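Local coordinates for Serine/threonine-protein kinase/endoribonuclease IRE1 (Saccharomyces cerevisiae, PDB 2BE1), which senses unfolded proteins in the endoplasmic reticulum through the lumenal domain given here, which leads to auto-activation and splicing of HAC1 precursor mRNA, at residues A[16-21]-A[244-249]; A[60-65]-A[295-300]. One frame throughout, in Å; residues are numbered along the deposited sequence.

Contact 1 (A[16-21]-A[244-249])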
loop_
_atom_site.group_PDB
_atom_site.type_symbol
_atom_site.label_atom_id
_atom_site.label_comp_id
_atom_site.label_asym_id
_atom_site.label_seq_id
_atom_site.Cartn_x
_atom_site.Cartn_y
_atom_site.Cartn_z
ATOM N N ALA A 16 13.812 15.768 -10.719
ATOM C CA ALA A 16 13.815 15.533 -9.258
ATOM C C ALA A 16 15.247 15.332 -8.679
ATOM O O ALA A 16 16.006 14.473 -9.179
ATOM C CB ALA A 16 13.066 14.348 -9.015
ATOM N N ASP A 17 15.623 16.115 -7.656
ATOM C CA ASP A 17 16.917 15.925 -6.937
ATOM C C ASP A 17 16.746 15.005 -5.703
ATOM O O ASP A 17 15.648 14.888 -5.151
ATOM C CB ASP A 17 17.528 17.285 -6.539
ATOM C CG ASP A 17 16.686 18.049 -5.472
ATOM O OD1 ASP A 17 16.553 19.308 -5.468
ATOM O OD2 ASP A 17 16.150 17.363 -4.591
ATOM N N VAL A 18 17.836 14.384 -5.256
ATOM C CA VAL A 18 17.788 13.420 -4.143
ATOM C C VAL A 18 17.467 14.062 -2.790
ATOM O O VAL A 18 17.202 13.338 -1.811
ATOM C CB VAL A 18 19.082 12.544 -4.052
ATOM C CG1 VAL A 18 20.187 13.293 -3.407
ATOM C CG2 VAL A 18 18.854 11.340 -3.259
ATOM N N GLU A 19 17.478 15.397 -2.705
ATOM C CA GLU A 19 16.880 16.069 -1.534
ATOM C C GLU A 19 15.355 16.235 -1.601
ATOM O O GLU A 19 14.722 16.634 -0.630
ATOM C CB GLU A 19 17.561 17.367 -1.280
ATOM C CG GLU A 19 18.971 17.073 -1.114
ATOM C CD GLU A 19 19.343 16.750 0.313
ATOM O OE1 GLU A 19 18.712 17.374 1.189
ATOM O OE2 GLU A 19 20.278 15.929 0.560
ATOM N N GLY A 20 14.762 15.897 -2.738
ATOM C CA GLY A 20 13.319 15.912 -2.832
ATOM C C GLY A 20 12.742 17.201 -3.399
ATOM O O GLY A 20 11.544 17.461 -3.288
ATOM N N GLY A 21 13.579 18.016 -3.995
ATOM C CA GLY A 21 13.069 19.107 -4.771
ATOM C C GLY A 21 12.781 18.777 -6.234
ATOM O O GLY A 21 13.177 17.733 -6.814
ATOM N N ILE A 244 21.987 15.649 -5.956
ATOM C CA ILE A 244 22.169 14.892 -7.188
ATOM C C ILE A 244 20.818 14.477 -7.833
ATOM O O ILE A 244 19.842 14.188 -7.134
ATOM C CB ILE A 244 23.244 13.852 -7.159
ATOM C CG1 ILE A 244 22.719 12.648 -7.826
ATOM C CG2 ILE A 244 23.795 13.495 -5.787
ATOM C CD1 ILE A 244 23.896 11.783 -8.219
ATOM N N ILE A 245 20.717 14.588 -9.161
ATOM C CA ILE A 245 19.420 14.385 -9.816
ATOM C C ILE A 245 19.153 12.962 -10.148
ATOM O O ILE A 245 19.898 12.325 -10.915
ATOM C CB ILE A 245 19.215 15.228 -11.010
ATOM C CG1 ILE A 245 18.581 16.460 -10.464
ATOM C CG2 ILE A 245 18.189 14.611 -11.968
ATOM C CD1 ILE A 245 18.929 17.549 -11.267
ATOM N N VAL A 246 18.050 12.484 -9.593
ATOM C CA VAL A 246 17.783 11.080 -9.541
ATOM C C VAL A 246 16.415 10.753 -10.191
ATOM O O VAL A 246 16.144 9.580 -10.501
ATOM C CB VAL A 246 17.856 10.617 -8.098
ATOM C CG1 VAL A 246 16.849 11.384 -7.208
ATOM C CG2 VAL A 246 17.533 9.213 -8.052
ATOM N N GLY A 247 15.576 11.778 -10.417
ATOM C CA GLY A 247 14.335 11.618 -11.199
ATOM C C GLY A 247 14.235 12.508 -12.437
ATOM O O GLY A 247 14.598 13.722 -12.387
ATOM N N LEU A 248 13.742 11.939 -13.555
ATOM C CA LEU A 248 13.756 12.731 -14.818
ATOM C C LEU A 248 12.529 12.633 -15.784
ATOM O O LEU A 248 12.257 11.545 -16.346
ATOM C CB LEU A 248 15.060 12.413 -15.549
ATOM C CG LEU A 248 15.471 13.577 -16.427
ATOM C CD1 LEU A 248 15.390 14.787 -15.578
ATOM C CD2 LEU A 248 16.899 13.438 -16.956
ATOM N N PHE A 249 11.772 13.713 -16.018
ATOM C CA PHE A 249 10.577 13.501 -16.914
ATOM C C PHE A 249 10.535 14.312 -18.177
ATOM O O PHE A 249 10.838 15.514 -18.162
ATOM C CB PHE A 249 9.278 13.732 -16.207
ATOM C CG PHE A 249 9.072 12.850 -15.027
ATOM C CD1 PHE A 249 9.290 13.319 -13.715
ATOM C CD2 PHE A 249 8.628 11.546 -15.201
ATOM C CE1 PHE A 249 9.052 12.479 -12.590
ATOM C CE2 PHE A 249 8.394 10.695 -14.091
ATOM C CZ PHE A 249 8.627 11.160 -12.777
#
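A classic beta bulge interrupts the antiparallel pairing of the end of strand 8-17 with the start of strand 245-254, with A16 on one strand set opposite both V246 and G247 on the other. The carbonyl oxygen of A16 accepts two backbone hydrogen bonds, from V246 N at 2.9 Å and from G247 N at 3.0 Å. A16 N returns a bond to G247 O at 2.8 Å, completing an antiparallel hydrogen-bonded pair. One step on, D17 and I245 form a non-hydrogen-bonded pair on the other face of the sheet, where I245 CG1 packs 3.9 Å from D17 CA. V18 N donates a hydrogen bond to I244 O at 2.8 Å, and V18 CB lies against V246 CG1 at 4.0 Å. Here the chain leaves the sheet in a type I turn from D17 to G20. With CG between the backbone N and the carbonyl carbon (chi1 67°), D17 folds its carboxylate over the turn, and G21 N meets D17 OD2 from above the carboxylate plane at 2.7 Å, while OD1 is held by H23. The bulge thus distorts the pairing of 8-17 with 245-254 next to the turn into strand 22-26, within a five-stranded antiparallel sheet.

Contact 2 (A[60-65]-A[295-300])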
loop_
_atom_site.group_PDB
_atom_site.type_symbol
_atom_site.label_atom_id
_atom_site.label_comp_id
_atom_site.label_asym_id
_atom_site.label_seq_id
_atom_site.Cartn_x
_atom_site.Cartn_y
_atom_site.Cartn_z
ATOM N N ILE A 60 21.379 1.287 3.372
ATOM C CA ILE A 60 21.507 2.163 2.227
ATOM C C ILE A 60 20.505 1.782 1.198
ATOM O O ILE A 60 20.481 0.623 0.784
ATOM C CB ILE A 60 22.877 1.997 1.576
ATOM C CG1 ILE A 60 23.962 2.381 2.575
ATOM C CG2 ILE A 60 23.002 2.874 0.322
ATOM C CD1 ILE A 60 25.256 1.842 2.295
ATOM N N ILE A 61 19.683 2.740 0.743
ATOM C CA ILE A 61 18.767 2.453 -0.415
ATOM C C ILE A 61 19.007 3.271 -1.673
ATOM O O ILE A 61 19.500 4.428 -1.645
ATOM C CB ILE A 61 17.345 2.617 -0.054
ATOM C CG1 ILE A 61 17.074 4.084 0.141
ATOM C CG2 ILE A 61 17.027 1.831 1.256
ATOM C CD1 ILE A 61 16.095 4.273 1.239
ATOM N N GLU A 62 18.719 2.656 -2.804
ATOM C CA GLU A 62 18.879 3.412 -4.031
ATOM C C GLU A 62 17.545 4.134 -4.211
ATOM O O GLU A 62 16.478 3.494 -4.255
ATOM C CB GLU A 62 19.208 2.540 -5.228
ATOM C CG GLU A 62 19.120 3.286 -6.527
ATOM C CD GLU A 62 19.455 2.409 -7.710
ATOM O OE1 GLU A 62 20.229 2.809 -8.635
ATOM O OE2 GLU A 62 18.958 1.283 -7.702
ATOM N N PRO A 63 17.577 5.474 -4.269
ATOM C CA PRO A 63 16.332 6.211 -4.298
ATOM C C PRO A 63 15.848 6.154 -5.702
ATOM O O PRO A 63 16.055 7.100 -6.464
ATOM C CB PRO A 63 16.765 7.639 -3.998
ATOM C CG PRO A 63 18.070 7.727 -4.546
ATOM C CD PRO A 63 18.732 6.374 -4.328
ATOM N N PHE A 64 15.268 5.053 -6.113
ATOM C CA PHE A 64 14.911 5.017 -7.502
ATOM C C PHE A 64 14.081 3.797 -7.733
ATOM O O PHE A 64 14.313 2.748 -7.136
ATOM C CB PHE A 64 16.131 5.045 -8.412
ATOM C CG PHE A 64 15.792 4.748 -9.805
ATOM C CD1 PHE A 64 15.377 5.752 -10.652
ATOM C CD2 PHE A 64 15.786 3.431 -10.283
ATOM C CE1 PHE A 64 15.016 5.447 -12.003
ATOM C CE2 PHE A 64 15.425 3.131 -11.642
ATOM C CZ PHE A 64 15.049 4.129 -12.484
ATOM N N GLY A 65 13.086 3.931 -8.575
ATOM C CA GLY A 65 12.201 2.838 -8.770
ATOM C C GLY A 65 11.596 2.323 -7.489
ATOM O O GLY A 65 11.110 3.105 -6.655
ATOM N N SER A 295 25.112 1.324 -11.250
ATOM C CA SER A 295 25.383 1.801 -12.598
ATOM C C SER A 295 24.283 1.354 -13.609
ATOM O O SER A 295 24.229 1.909 -14.737
ATOM C CB SER A 295 26.746 1.374 -13.058
ATOM O OG SER A 295 26.829 -0.032 -12.895
ATOM N N GLN A 296 23.420 0.388 -13.229
ATOM C CA GLN A 296 22.260 0.059 -14.069
ATOM C C GLN A 296 21.491 1.342 -14.268
ATOM O O GLN A 296 21.279 1.813 -15.379
ATOM C CB GLN A 296 21.342 -0.918 -13.383
ATOM C CG GLN A 296 21.934 -2.293 -13.160
ATOM C CD GLN A 296 23.353 -2.202 -12.550
ATOM O OE1 GLN A 296 24.340 -1.923 -13.257
ATOM N NE2 GLN A 296 23.459 -2.441 -11.241
ATOM N N ASN A 297 21.122 1.958 -13.161
ATOM C CA ASN A 297 20.353 3.163 -13.236
ATOM C C ASN A 297 21.121 4.411 -13.461
ATOM O O ASN A 297 20.545 5.382 -13.914
ATOM C CB ASN A 297 19.499 3.257 -12.018
ATOM C CG ASN A 297 18.670 2.032 -11.875
ATOM O OD1 ASN A 297 18.356 1.367 -12.866
ATOM N ND2 ASN A 297 18.338 1.684 -10.653
ATOM N N PHE A 298 22.404 4.439 -13.162
ATOM C CA PHE A 298 23.034 5.741 -13.279
ATOM C C PHE A 298 24.428 5.642 -13.850
ATOM O O PHE A 298 25.403 6.283 -13.298
ATOM C CB PHE A 298 23.053 6.514 -11.956
ATOM C CG PHE A 298 21.727 6.657 -11.319
ATOM C CD1 PHE A 298 21.224 5.647 -10.479
ATOM C CD2 PHE A 298 20.956 7.782 -11.575
ATOM C CE1 PHE A 298 19.959 5.801 -9.896
ATOM C CE2 PHE A 298 19.723 7.984 -10.981
ATOM C CZ PHE A 298 19.221 6.999 -10.129
ATOM N N PRO A 299 24.535 4.927 -15.002
ATOM C CA PRO A 299 25.788 4.525 -15.614
ATOM C C PRO A 299 26.597 5.756 -15.798
ATOM O O PRO A 299 27.787 5.814 -15.464
ATOM C CB PRO A 299 25.331 4.077 -16.977
ATOM C CG PRO A 299 24.084 4.881 -17.177
ATOM C CD PRO A 299 23.421 4.589 -15.892
ATOM N N SER A 300 25.917 6.759 -16.298
ATOM C CA SER A 300 26.616 7.933 -16.717
ATOM C C SER A 300 27.386 8.622 -15.551
ATOM O O SER A 300 28.564 9.059 -15.715
ATOM C CB SER A 300 25.629 8.869 -17.420
ATOM O OG SER A 300 26.272 10.056 -17.853
#
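N297 and F298 meet E62 and F64 in a small cluster that combines one amide, one carboxylate and two aromatic rings. N297 ND2 gives a weak hydrogen bond to E62 OE1 at 3.0 Å, the carboxylate and amide planes lying 26° apart. The same amide borders the ring of F64, with N297 CG 3.4 Å from F64 CE2 and N297 CB over one ring face, offset toward the rim. F298 turns its edge to the face of F64 in a T-shaped stack, centroids 5.6 Å apart and planes at 76°; its CZ also touches F64 CB at 4.0 Å. At its edge, in the ring plane, F298 receives E62 OE1, which lies 3.3 Å from F298 CE1. E62 spans the gap because its chain is extended, with CG anti to the backbone N (chi1 169°). An alanine in place of N297 would probably cost E62 OE1 its weak amide bond, leaving S294 OG as its partner, and uncover part of the F64 ring face. In the second shell, S294 OG hydrogen-bonds both E62 OE1 and the backbone N of N297, tying the carboxylate to the turn that presents the amide. P63, centre of an inverse gamma turn, sets the bend between E62 and F64. Beyond these, P63 and F298 both pack on L293 of strand 290-294, I61 is backbone hydrogen-bonded to A292, and F298 occupies the N-cap position of helix 299-303; the cluster sits between the last residues of strand 290-294 and the start of that helix, beside strand 57-61.

Overall arrangement
The centres of the two contacts lie about 12 Å apart near the middle of the lumenal domain, and their segments alternate along the chain: 16-21, 60-65, 244-249, 295-300. Contact 1 belongs to the five-stranded antiparallel sheet, whereas contact 2 lies beside strand 57-61, an outer strand of a three-stranded antiparallel sheet. V246 joins them, its CG2 lying 3.5 Å from F298 CZ, and V18 CG2 approaches P63 CG at 3.9 Å. Strand 290-294 borders both, F291 and L293 touching contact 1 and L293 also contact 2. Parts of the domain far apart in sequence are thus packed into one centre, and no other chain of the assembly touches either contact.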